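Long-range contacts in exoenzyme S (Pseudomonas aeruginosa, PDB 6GN8), which acts probably as an ADP-ribosyltransferase toxin through the C-terminal domain held in this chain, and probably as a GTPase activator through another region: residues L28-F36 against D82-G91; V126-L137 against A170-M181. The protein carries 2 engineered substitutions. All blocks are in the same frame, centred on the assembly; numbering follows the deposited sequence.

Contact 1: residues L28-F36 against D82-G91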
loop_
_atom_site.group_PDB
_atom_site.type_symbol
_atom_site.label_atom_id
_atom_site.label_comp_id
_atom_site.label_asym_id
_atom_site.label_seq_id
_atom_site.Cartn_x
_atom_site.Cartn_y
_atom_site.Cartn_z
ATOM N N LEU C 28 -38.655 -25.175 23.911
ATOM C CA LEU C 28 -37.283 -25.203 24.416
ATOM C C LEU C 28 -37.236 -24.636 25.839
ATOM O O LEU C 28 -36.574 -25.236 26.688
ATOM C CB LEU C 28 -36.321 -24.434 23.477
ATOM C CG LEU C 28 -34.879 -24.232 23.984
ATOM C CD1 LEU C 28 -34.149 -25.561 24.229
ATOM C CD2 LEU C 28 -34.114 -23.317 23.071
ATOM N N ALA C 29 -37.952 -23.512 26.109
ATOM C CA ALA C 29 -37.995 -22.900 27.444
ATOM C C ALA C 29 -38.544 -23.879 28.469
ATOM O O ALA C 29 -37.982 -23.992 29.558
ATOM C CB ALA C 29 -38.825 -21.625 27.434
ATOM N N ASP C 30 -39.612 -24.625 28.096
ATOM C CA ASP C 30 -40.232 -25.649 28.934
ATOM C C ASP C 30 -39.286 -26.798 29.163
ATOM O O ASP C 30 -39.198 -27.289 30.292
ATOM C CB ASP C 30 -41.536 -26.153 28.307
ATOM C CG ASP C 30 -42.676 -25.153 28.354
ATOM O OD1 ASP C 30 -42.599 -24.193 29.166
ATOM O OD2 ASP C 30 -43.648 -25.327 27.585
ATOM N N GLY C 31 -38.571 -27.197 28.104
ATOM C CA GLY C 31 -37.571 -28.261 28.152
ATOM C C GLY C 31 -36.481 -27.983 29.172
ATOM O O GLY C 31 -36.120 -28.873 29.946
ATOM N N LEU C 32 -35.998 -26.718 29.210
ATOM C CA LEU C 32 -34.986 -26.220 30.141
ATOM C C LEU C 32 -35.510 -26.210 31.594
ATOM O O LEU C 32 -34.756 -26.567 32.503
ATOM C CB LEU C 32 -34.515 -24.814 29.723
ATOM C CG LEU C 32 -33.576 -24.747 28.500
ATOM C CD1 LEU C 32 -33.552 -23.362 27.927
ATOM C CD2 LEU C 32 -32.143 -25.235 28.832
ATOM N N VAL C 33 -36.787 -25.823 31.815
ATOM C CA VAL C 33 -37.384 -25.796 33.172
ATOM C C VAL C 33 -37.645 -27.235 33.648
ATOM O O VAL C 33 -37.382 -27.556 34.809
ATOM C CB VAL C 33 -38.661 -24.912 33.285
ATOM C CG1 VAL C 33 -39.257 -24.970 34.696
ATOM C CG2 VAL C 33 -38.360 -23.463 32.889
ATOM N N LYS C 34 -38.119 -28.110 32.748
ATOM C CA LYS C 34 -38.358 -29.516 33.091
ATOM C C LYS C 34 -37.056 -30.176 33.538
ATOM O O LYS C 34 -37.059 -30.896 34.539
ATOM C CB LYS C 34 -38.961 -30.293 31.902
ATOM C CG LYS C 34 -40.442 -30.044 31.670
ATOM C CD LYS C 34 -40.867 -30.600 30.306
ATOM C CE LYS C 34 -42.323 -30.376 29.979
ATOM N NZ LYS C 34 -42.718 -31.099 28.740
ATOM N N ARG C 35 -35.942 -29.889 32.813
ATOM C CA ARG C 35 -34.621 -30.478 33.019
ATOM C C ARG C 35 -33.826 -29.851 34.152
ATOM O O ARG C 35 -33.192 -30.595 34.895
ATOM C CB ARG C 35 -33.805 -30.403 31.713
ATOM C CG ARG C 35 -32.382 -30.958 31.745
ATOM C CD ARG C 35 -32.308 -32.405 32.194
ATOM N NE ARG C 35 -30.935 -32.918 32.141
ATOM C CZ ARG C 35 -30.024 -32.760 33.100
ATOM N NH1 ARG C 35 -30.318 -32.083 34.200
ATOM N NH2 ARG C 35 -28.813 -33.275 32.962
ATOM N N PHE C 36 -33.775 -28.512 34.242
ATOM C CA PHE C 36 -32.957 -27.839 35.254
ATOM C C PHE C 36 -33.754 -27.179 36.366
ATOM O O PHE C 36 -33.135 -26.617 37.253
ATOM C CB PHE C 36 -32.047 -26.780 34.603
ATOM C CG PHE C 36 -31.067 -27.379 33.636
ATOM C CD1 PHE C 36 -29.942 -28.061 34.095
ATOM C CD2 PHE C 36 -31.282 -27.298 32.262
ATOM C CE1 PHE C 36 -29.058 -28.662 33.199
ATOM C CE2 PHE C 36 -30.386 -27.878 31.365
ATOM C CZ PHE C 36 -29.278 -28.555 31.840
ATOM N N ASP C 82 -25.409 -34.771 26.479
ATOM C CA ASP C 82 -26.575 -35.312 27.173
ATOM C C ASP C 82 -27.767 -34.344 26.950
ATOM O O ASP C 82 -27.580 -33.293 26.330
ATOM C CB ASP C 82 -26.293 -35.603 28.664
ATOM C CG ASP C 82 -25.902 -34.430 29.527
ATOM O OD1 ASP C 82 -26.755 -33.530 29.739
ATOM O OD2 ASP C 82 -24.768 -34.431 30.039
ATOM N N ALA C 83 -28.986 -34.734 27.369
ATOM C CA ALA C 83 -30.227 -33.970 27.157
ATOM C C ALA C 83 -30.107 -32.496 27.609
ATOM O O ALA C 83 -30.459 -31.585 26.846
ATOM C CB ALA C 83 -31.387 -34.649 27.877
ATOM N N GLY C 84 -29.589 -32.297 28.824
ATOM C CA GLY C 84 -29.349 -30.991 29.423
ATOM C C GLY C 84 -28.399 -30.122 28.617
ATOM O O GLY C 84 -28.716 -28.961 28.326
ATOM N N GLN C 85 -27.241 -30.692 28.227
ATOM C CA GLN C 85 -26.226 -30.034 27.388
ATOM C C GLN C 85 -26.819 -29.651 26.021
ATOM O O GLN C 85 -26.635 -28.514 25.588
ATOM C CB GLN C 85 -24.994 -30.936 27.214
ATOM C CG GLN C 85 -24.207 -31.158 28.511
ATOM C CD GLN C 85 -23.109 -32.191 28.377
ATOM O OE1 GLN C 85 -23.173 -33.144 27.582
ATOM N NE2 GLN C 85 -22.078 -32.039 29.172
ATOM N N LYS C 86 -27.627 -30.570 25.409
ATOM C CA LYS C 86 -28.312 -30.387 24.121
ATOM C C LYS C 86 -29.223 -29.172 24.151
ATOM O O LYS C 86 -29.127 -28.311 23.263
ATOM C CB LYS C 86 -29.112 -31.638 23.737
ATOM C CG LYS C 86 -28.270 -32.699 23.036
ATOM C CD LYS C 86 -29.095 -33.862 22.465
ATOM C CE LYS C 86 -29.421 -34.939 23.485
ATOM N NZ LYS C 86 -30.234 -36.046 22.906
ATOM N N LEU C 87 -30.054 -29.069 25.207
ATOM C CA LEU C 87 -30.997 -27.959 25.425
ATOM C C LEU C 87 -30.277 -26.599 25.612
ATOM O O LEU C 87 -30.710 -25.610 25.013
ATOM C CB LEU C 87 -31.917 -28.242 26.632
ATOM C CG LEU C 87 -32.913 -29.397 26.510
ATOM C CD1 LEU C 87 -33.476 -29.776 27.867
ATOM C CD2 LEU C 87 -34.036 -29.065 25.567
ATOM N N ILE C 88 -29.172 -26.558 26.420
ATOM C CA ILE C 88 -28.375 -25.347 26.666
ATOM C C ILE C 88 -27.731 -24.895 25.349
ATOM O O ILE C 88 -27.783 -23.709 25.016
ATOM C CB ILE C 88 -27.312 -25.500 27.806
ATOM C CG1 ILE C 88 -27.962 -25.778 29.156
ATOM C CG2 ILE C 88 -26.474 -24.227 27.929
ATOM C CD1 ILE C 88 -26.973 -26.234 30.298
ATOM N N ASP C 89 -27.171 -25.847 24.591
ATOM C CA ASP C 89 -26.526 -25.598 23.297
ATOM C C ASP C 89 -27.533 -25.075 22.254
ATOM O O ASP C 89 -27.170 -24.202 21.492
ATOM C CB ASP C 89 -25.836 -26.885 22.798
ATOM C CG ASP C 89 -25.094 -26.767 21.481
ATOM O OD1 ASP C 89 -24.230 -25.879 21.367
ATOM O OD2 ASP C 89 -25.361 -27.584 20.576
ATOM N N GLN C 90 -28.781 -25.569 22.217
ATOM C CA GLN C 90 -29.727 -25.022 21.223
ATOM C C GLN C 90 -30.257 -23.635 21.650
ATOM O O GLN C 90 -30.457 -22.795 20.773
ATOM C CB GLN C 90 -30.872 -25.973 20.814
ATOM C CG GLN C 90 -31.552 -26.753 21.910
ATOM C CD GLN C 90 -32.332 -27.945 21.370
ATOM O OE1 GLN C 90 -33.543 -28.090 21.592
ATOM N NE2 GLN C 90 -31.657 -28.840 20.663
ATOM N N GLY C 91 -30.363 -23.378 22.959
ATOM C CA GLY C 91 -30.753 -22.074 23.487
ATOM C C GLY C 91 -29.708 -21.004 23.213
ATOM O O GLY C 91 -30.042 -19.852 22.936
#
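Leu-87 of helix 83-99 is a knob in a hole of helix 24-36, in the helical part of the ADP-ribosyltransferase domain; the hole is made by Leu-28, Gly-31, Leu-32 and Arg-35. The short axes run in roughly opposite directions but clearly inclined, 144° between them, and are 9.9 Å apart at closest approach. Two residues without side chains make the fit close. Gly-31 lets Leu-87 CD1 come down onto the backbone, 3.5 Å from Gly-31 O, and bare Gly-84 receives the end of the Phe-36 ring, with Phe-36 CZ 3.4 Å from Gly-84 CA. The same ring end meets the methyl of Ile-88, CD1 lying 3.6 Å from Phe-36 CZ, while His-67 of helix 54-77 brings its own ring against Phe-36.

Leu-28 and Leu-32 pack against Leu-87 and its neighbours. Leu-32 and Leu-87 slide past each other in opposite senses, Leu-32 CD2 packing on Leu-87 CB at 3.7 Å. In Leu-28, chi1 of 172° carries CG across to the other helix, and the fork there sends CD1 to Gln-90 CG and CD2 to Gly-91 CA at 3.6 Å.

At the solvent edge Arg-35 lays its aliphatic part over Gly-84 and crosses Asp-82 at about a right angle, its NH2 and Asp-82 OD1 forming only a long salt bridge of 3.8 Å. Gln-85 N also donates to OD1, from above the carboxylate plane, and Asp-82 N returns a bond to Gln-85 OE1. No hydrogen bond joins the segments: this is a single knob-into-hole contact between helices; separately, Asp-82 and Gln-85 form a capping box at the start of helix 83-99.

Contact 2: residues V126-L137 against A170-M181. Engineered in segment 170-181: Ala-170 (natural residue Glu), Ala-172 (natural residue Glu).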
loop_
_atom_site.group_PDB
_atom_site.type_symbol
_atom_site.label_atom_id
_atom_site.label_comp_id
_atom_site.label_asym_id
_atom_site.label_seq_id
_atom_site.Cartn_x
_atom_site.Cartn_y
_atom_site.Cartn_z
ATOM N N VAL C 126 -6.483 -18.266 10.184
ATOM C CA VAL C 126 -7.678 -18.374 10.988
ATOM C C VAL C 126 -7.901 -19.833 11.434
ATOM O O VAL C 126 -7.475 -20.787 10.767
ATOM C CB VAL C 126 -8.954 -17.723 10.365
ATOM C CG1 VAL C 126 -8.628 -16.761 9.235
ATOM C CG2 VAL C 126 -10.016 -18.735 9.961
ATOM N N GLY C 127 -8.498 -19.941 12.623
ATOM C CA GLY C 127 -8.900 -21.174 13.290
ATOM C C GLY C 127 -10.070 -20.903 14.222
ATOM O O GLY C 127 -10.543 -19.767 14.290
ATOM N N HIS C 128 -10.551 -21.920 14.952
ATOM C CA HIS C 128 -11.683 -21.728 15.867
ATOM C C HIS C 128 -11.696 -22.725 17.024
ATOM O O HIS C 128 -11.140 -23.821 16.925
ATOM C CB HIS C 128 -13.028 -21.804 15.113
ATOM C CG HIS C 128 -13.361 -23.150 14.542
ATOM N ND1 HIS C 128 -13.463 -23.344 13.175
ATOM C CD2 HIS C 128 -13.645 -24.318 15.172
ATOM C CE1 HIS C 128 -13.779 -24.621 13.019
ATOM N NE2 HIS C 128 -13.883 -25.251 14.194
ATOM N N ASP C 129 -12.392 -22.355 18.098
ATOM C CA ASP C 129 -12.596 -23.228 19.249
ATOM C C ASP C 129 -13.898 -24.032 19.018
ATOM O O ASP C 129 -14.887 -23.466 18.555
ATOM C CB ASP C 129 -12.648 -22.391 20.552
ATOM C CG ASP C 129 -12.495 -23.193 21.825
ATOM O OD1 ASP C 129 -13.162 -24.242 21.952
ATOM O OD2 ASP C 129 -11.714 -22.766 22.703
ATOM N N ASP C 130 -13.906 -25.342 19.320
ATOM C CA ASP C 130 -15.125 -26.139 19.133
ATOM C C ASP C 130 -16.174 -25.796 20.192
ATOM O O ASP C 130 -17.379 -25.923 19.935
ATOM C CB ASP C 130 -14.827 -27.641 19.124
ATOM C CG ASP C 130 -14.277 -28.168 17.812
ATOM O OD1 ASP C 130 -14.227 -27.386 16.819
ATOM O OD2 ASP C 130 -13.910 -29.362 17.765
ATOM N N GLY C 131 -15.711 -25.357 21.362
ATOM C CA GLY C 131 -16.591 -24.907 22.429
ATOM C C GLY C 131 -16.948 -23.447 22.252
ATOM O O GLY C 131 -16.433 -22.782 21.349
ATOM N N TYR C 132 -17.835 -22.929 23.106
ATOM C CA TYR C 132 -18.157 -21.496 23.108
ATOM C C TYR C 132 -16.939 -20.753 23.673
ATOM O O TYR C 132 -16.168 -21.347 24.443
ATOM C CB TYR C 132 -19.428 -21.220 23.931
ATOM C CG TYR C 132 -20.675 -21.738 23.254
ATOM C CD1 TYR C 132 -21.118 -23.043 23.464
ATOM C CD2 TYR C 132 -21.416 -20.926 22.399
ATOM C CE1 TYR C 132 -22.230 -23.545 22.789
ATOM C CE2 TYR C 132 -22.539 -21.415 21.728
ATOM C CZ TYR C 132 -22.949 -22.720 21.942
ATOM O OH TYR C 132 -24.069 -23.189 21.320
ATOM N N LEU C 133 -16.727 -19.496 23.251
ATOM C CA LEU C 133 -15.583 -18.694 23.694
ATOM C C LEU C 133 -16.016 -17.552 24.642
ATOM O O LEU C 133 -16.535 -16.502 24.225
ATOM C CB LEU C 133 -14.801 -18.128 22.497
ATOM C CG LEU C 133 -13.369 -17.666 22.794
ATOM C CD1 LEU C 133 -12.408 -18.846 22.802
ATOM C CD2 LEU C 133 -12.897 -16.660 21.776
ATOM N N SER C 134 -15.783 -17.788 25.925
ATOM C CA SER C 134 -16.041 -16.842 26.995
ATOM C C SER C 134 -14.867 -15.867 27.082
ATOM O O SER C 134 -13.683 -16.248 27.122
ATOM C CB SER C 134 -16.249 -17.573 28.323
ATOM O OG SER C 134 -17.210 -18.616 28.192
ATOM N N THR C 135 -15.204 -14.602 27.045
ATOM C CA THR C 135 -14.239 -13.530 27.194
ATOM C C THR C 135 -14.857 -12.599 28.236
ATOM O O THR C 135 -16.045 -12.736 28.560
ATOM C CB THR C 135 -13.900 -12.873 25.843
ATOM O OG1 THR C 135 -15.018 -12.142 25.387
ATOM C CG2 THR C 135 -13.462 -13.860 24.762
ATOM N N SER C 136 -14.055 -11.696 28.788
ATOM C CA SER C 136 -14.503 -10.778 29.815
ATOM C C SER C 136 -14.107 -9.339 29.425
ATOM O O SER C 136 -13.039 -9.147 28.852
ATOM C CB SER C 136 -13.884 -11.198 31.150
ATOM O OG SER C 136 -13.572 -10.123 32.030
ATOM N N LEU C 137 -14.951 -8.345 29.766
ATOM C CA LEU C 137 -14.691 -6.900 29.563
ATOM C C LEU C 137 -13.763 -6.375 30.644
ATOM O O LEU C 137 -13.184 -5.309 30.493
ATOM C CB LEU C 137 -15.987 -6.070 29.582
ATOM C CG LEU C 137 -16.744 -5.878 28.284
ATOM C CD1 LEU C 137 -18.095 -5.300 28.552
ATOM C CD2 LEU C 137 -15.993 -4.965 27.313
ATOM N N ALA C 170 -17.312 -10.237 36.140
ATOM C CA ALA C 170 -16.478 -10.513 34.960
ATOM C C ALA C 170 -16.988 -9.830 33.687
ATOM O O ALA C 170 -16.227 -9.696 32.736
ATOM C CB ALA C 170 -16.380 -12.016 34.737
ATOM N N LYS C 171 -18.255 -9.388 33.657
ATOM C CA LYS C 171 -18.888 -8.714 32.512
ATOM C C LYS C 171 -18.529 -9.493 31.229
ATOM O O LYS C 171 -17.770 -9.020 30.374
ATOM C CB LYS C 171 -18.479 -7.218 32.443
ATOM C CG LYS C 171 -18.789 -6.392 33.712
ATOM C CD LYS C 171 -18.180 -4.970 33.644
ATOM C CE LYS C 171 -16.663 -4.952 33.734
ATOM N NZ LYS C 171 -16.102 -3.581 33.694
ATOM N N ALA C 172 -19.017 -10.738 31.157
ATOM C CA ALA C 172 -18.659 -11.652 30.075
ATOM C C ALA C 172 -19.315 -11.336 28.750
ATOM O O ALA C 172 -20.490 -10.964 28.663
ATOM C CB ALA C 172 -18.978 -13.088 30.469
ATOM N N ILE C 173 -18.527 -11.502 27.713
ATOM C CA ILE C 173 -18.979 -11.412 26.340
ATOM C C ILE C 173 -18.652 -12.767 25.732
ATOM O O ILE C 173 -17.496 -13.193 25.758
ATOM C CB ILE C 173 -18.451 -10.195 25.549
ATOM C CG1 ILE C 173 -19.096 -8.904 26.126
ATOM C CG2 ILE C 173 -18.778 -10.351 24.038
ATOM C CD1 ILE C 173 -18.689 -7.583 25.520
ATOM N N LEU C 174 -19.706 -13.500 25.334
ATOM C CA LEU C 174 -19.571 -14.833 24.758
ATOM C C LEU C 174 -19.587 -14.818 23.237
ATOM O O LEU C 174 -20.450 -14.194 22.625
ATOM C CB LEU C 174 -20.680 -15.775 25.258
ATOM C CG LEU C 174 -21.000 -15.774 26.743
ATOM C CD1 LEU C 174 -22.124 -16.741 27.031
ATOM C CD2 LEU C 174 -19.758 -16.076 27.614
ATOM N N TYR C 175 -18.642 -15.540 22.634
ATOM C CA TYR C 175 -18.589 -15.756 21.176
ATOM C C TYR C 175 -19.089 -17.176 20.929
ATOM O O TYR C 175 -18.884 -18.061 21.771
ATOM C CB TYR C 175 -17.180 -15.498 20.581
ATOM C CG TYR C 175 -16.879 -14.015 20.512
ATOM C CD1 TYR C 175 -17.280 -13.254 19.416
ATOM C CD2 TYR C 175 -16.266 -13.356 21.581
ATOM C CE1 TYR C 175 -17.070 -11.874 19.376
ATOM C CE2 TYR C 175 -16.038 -11.980 21.544
ATOM C CZ TYR C 175 -16.447 -11.244 20.441
ATOM O OH TYR C 175 -16.302 -9.888 20.411
ATOM N N ASN C 176 -19.798 -17.360 19.809
ATOM C CA ASN C 176 -20.433 -18.596 19.363
ATOM C C ASN C 176 -19.434 -19.758 19.239
ATOM O O ASN C 176 -18.253 -19.535 18.980
ATOM C CB ASN C 176 -21.110 -18.337 18.001
ATOM C CG ASN C 176 -22.360 -19.130 17.719
ATOM O OD1 ASN C 176 -23.091 -18.827 16.790
ATOM N ND2 ASN C 176 -22.656 -20.133 18.506
ATOM N N LYS C 177 -19.901 -20.998 19.426
ATOM C CA LYS C 177 -19.008 -22.143 19.280
ATOM C C LYS C 177 -18.578 -22.209 17.802
ATOM O O LYS C 177 -19.378 -21.868 16.934
ATOM C CB LYS C 177 -19.673 -23.448 19.776
ATOM C CG LYS C 177 -20.871 -23.889 18.978
ATOM C CD LYS C 177 -21.318 -25.292 19.342
ATOM C CE LYS C 177 -22.457 -25.780 18.460
ATOM N NZ LYS C 177 -23.750 -25.092 18.754
ATOM N N GLU C 178 -17.307 -22.553 17.532
ATOM C CA GLU C 178 -16.725 -22.652 16.177
ATOM C C GLU C 178 -16.606 -21.272 15.477
ATOM O O GLU C 178 -16.591 -21.203 14.240
ATOM C CB GLU C 178 -17.493 -23.661 15.293
ATOM C CG GLU C 178 -17.370 -25.098 15.784
ATOM C CD GLU C 178 -18.171 -26.121 15.005
ATOM O OE1 GLU C 178 -18.971 -26.845 15.639
ATOM O OE2 GLU C 178 -18.006 -26.200 13.766
ATOM N N THR C 179 -16.482 -20.184 16.260
ATOM C CA THR C 179 -16.301 -18.847 15.699
ATOM C C THR C 179 -14.859 -18.727 15.249
ATOM O O THR C 179 -13.925 -18.832 16.055
ATOM C CB THR C 179 -16.703 -17.719 16.667
ATOM O OG1 THR C 179 -18.108 -17.793 16.878
ATOM C CG2 THR C 179 -16.351 -16.314 16.118
ATOM N N ASP C 180 -14.706 -18.534 13.940
ATOM C CA ASP C 180 -13.445 -18.364 13.259
ATOM C C ASP C 180 -12.805 -17.069 13.714
ATOM O O ASP C 180 -13.388 -15.981 13.615
ATOM C CB ASP C 180 -13.651 -18.385 11.726
ATOM C CG ASP C 180 -13.783 -19.753 11.083
ATOM O OD1 ASP C 180 -13.224 -20.729 11.632
ATOM O OD2 ASP C 180 -14.410 -19.841 10.006
ATOM N N MET C 181 -11.608 -17.219 14.251
ATOM C CA MET C 181 -10.749 -16.153 14.751
ATOM C C MET C 181 -9.385 -16.161 14.015
ATOM O O MET C 181 -8.793 -17.232 13.799
ATOM C CB MET C 181 -10.521 -16.319 16.259
ATOM C CG MET C 181 -11.784 -16.187 17.102
ATOM S SD MET C 181 -12.234 -14.460 17.361
ATOM C CE MET C 181 -13.465 -14.659 18.631
HETATM O O HOH W 1 -15.160 -27.676 13.820
HETATM O O HOH W 2 -13.396 -19.786 18.496
HETATM O O HOH W 3 -18.676 -27.730 18.308
#
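His-128 and Asp-180 lie side by side, pointing the same way: His-128 ND1 donates to Asp-180 OD1 at 3.0 Å, with the oxygen near the ring plane and met on its syn side. Glu-178 CB sits over one face of that imidazole, toward its rim, and a water links His-128 NE2 to Asp-130 OD1, so face and edge both help to fix the ring's rotation.

Tyr-132 offers a whole face to Lys-177. Lys-177 CB sits 3.8 Å from the Tyr-132 ring centroid and only 2° off its normal, a CH-pi contact that suits a long aliphatic chain; beyond it, NZ and the tyrosine OH both reach Asp-89.

Between strands 133-136 and 172-175, Thr-135 doubles its grip on Ile-173 O. Its N donates from one face of the carbonyl plane at 3.0 Å and its OG1 from the other at 2.7 Å; chi1 of 70° sets OG1 between the backbone N and the carbonyl carbon, where it can reach that oxygen. OG1 also bonds Thr-108. Leu-133 reaches Met-181 of strand 180-188, Leu-133 CD2 and Met-181 CE meeting tip to tip at 3.8 Å, and the Met-181 methyl sits over one face of the Tyr-175 ring, toward its rim.

Engineered Ala-170 lies in the loop before strand 172-175, and engineered Ala-172 begins that strand opposite Ser-136. Ser-134, Thr-135 and Ser-136, with the natural Glu-X-Glu, here Ala-Lys-Ala, are consistent with the Ser-Thr-Ser and biglutamate motifs of arginine-specific ADP-ribosyltransferases.

In the fold
From the N terminus the chain runs through helix 24-36, then helices 38-41 and 54-77, before helix 83-99 returns to the first one; contact 1 closes that loop, which is largely helix and holds no strand. After strand 106-112, contact 2 opens and brings residues 170-181 back to 126-137 round a loop with strands 149-155 and 159-160. The two contacts lie in series, neither nested nor crossing, with centres about 21 Å apart. Contact 2 spans both sheets: 126-128 pairs with 180-188 in the five-stranded one and 133-136 with 172-175 in the three-stranded one. Asp-89, in helix 83-99, binds Tyr-132 OH and Lys-177 NZ, tying the helical part to contact 2.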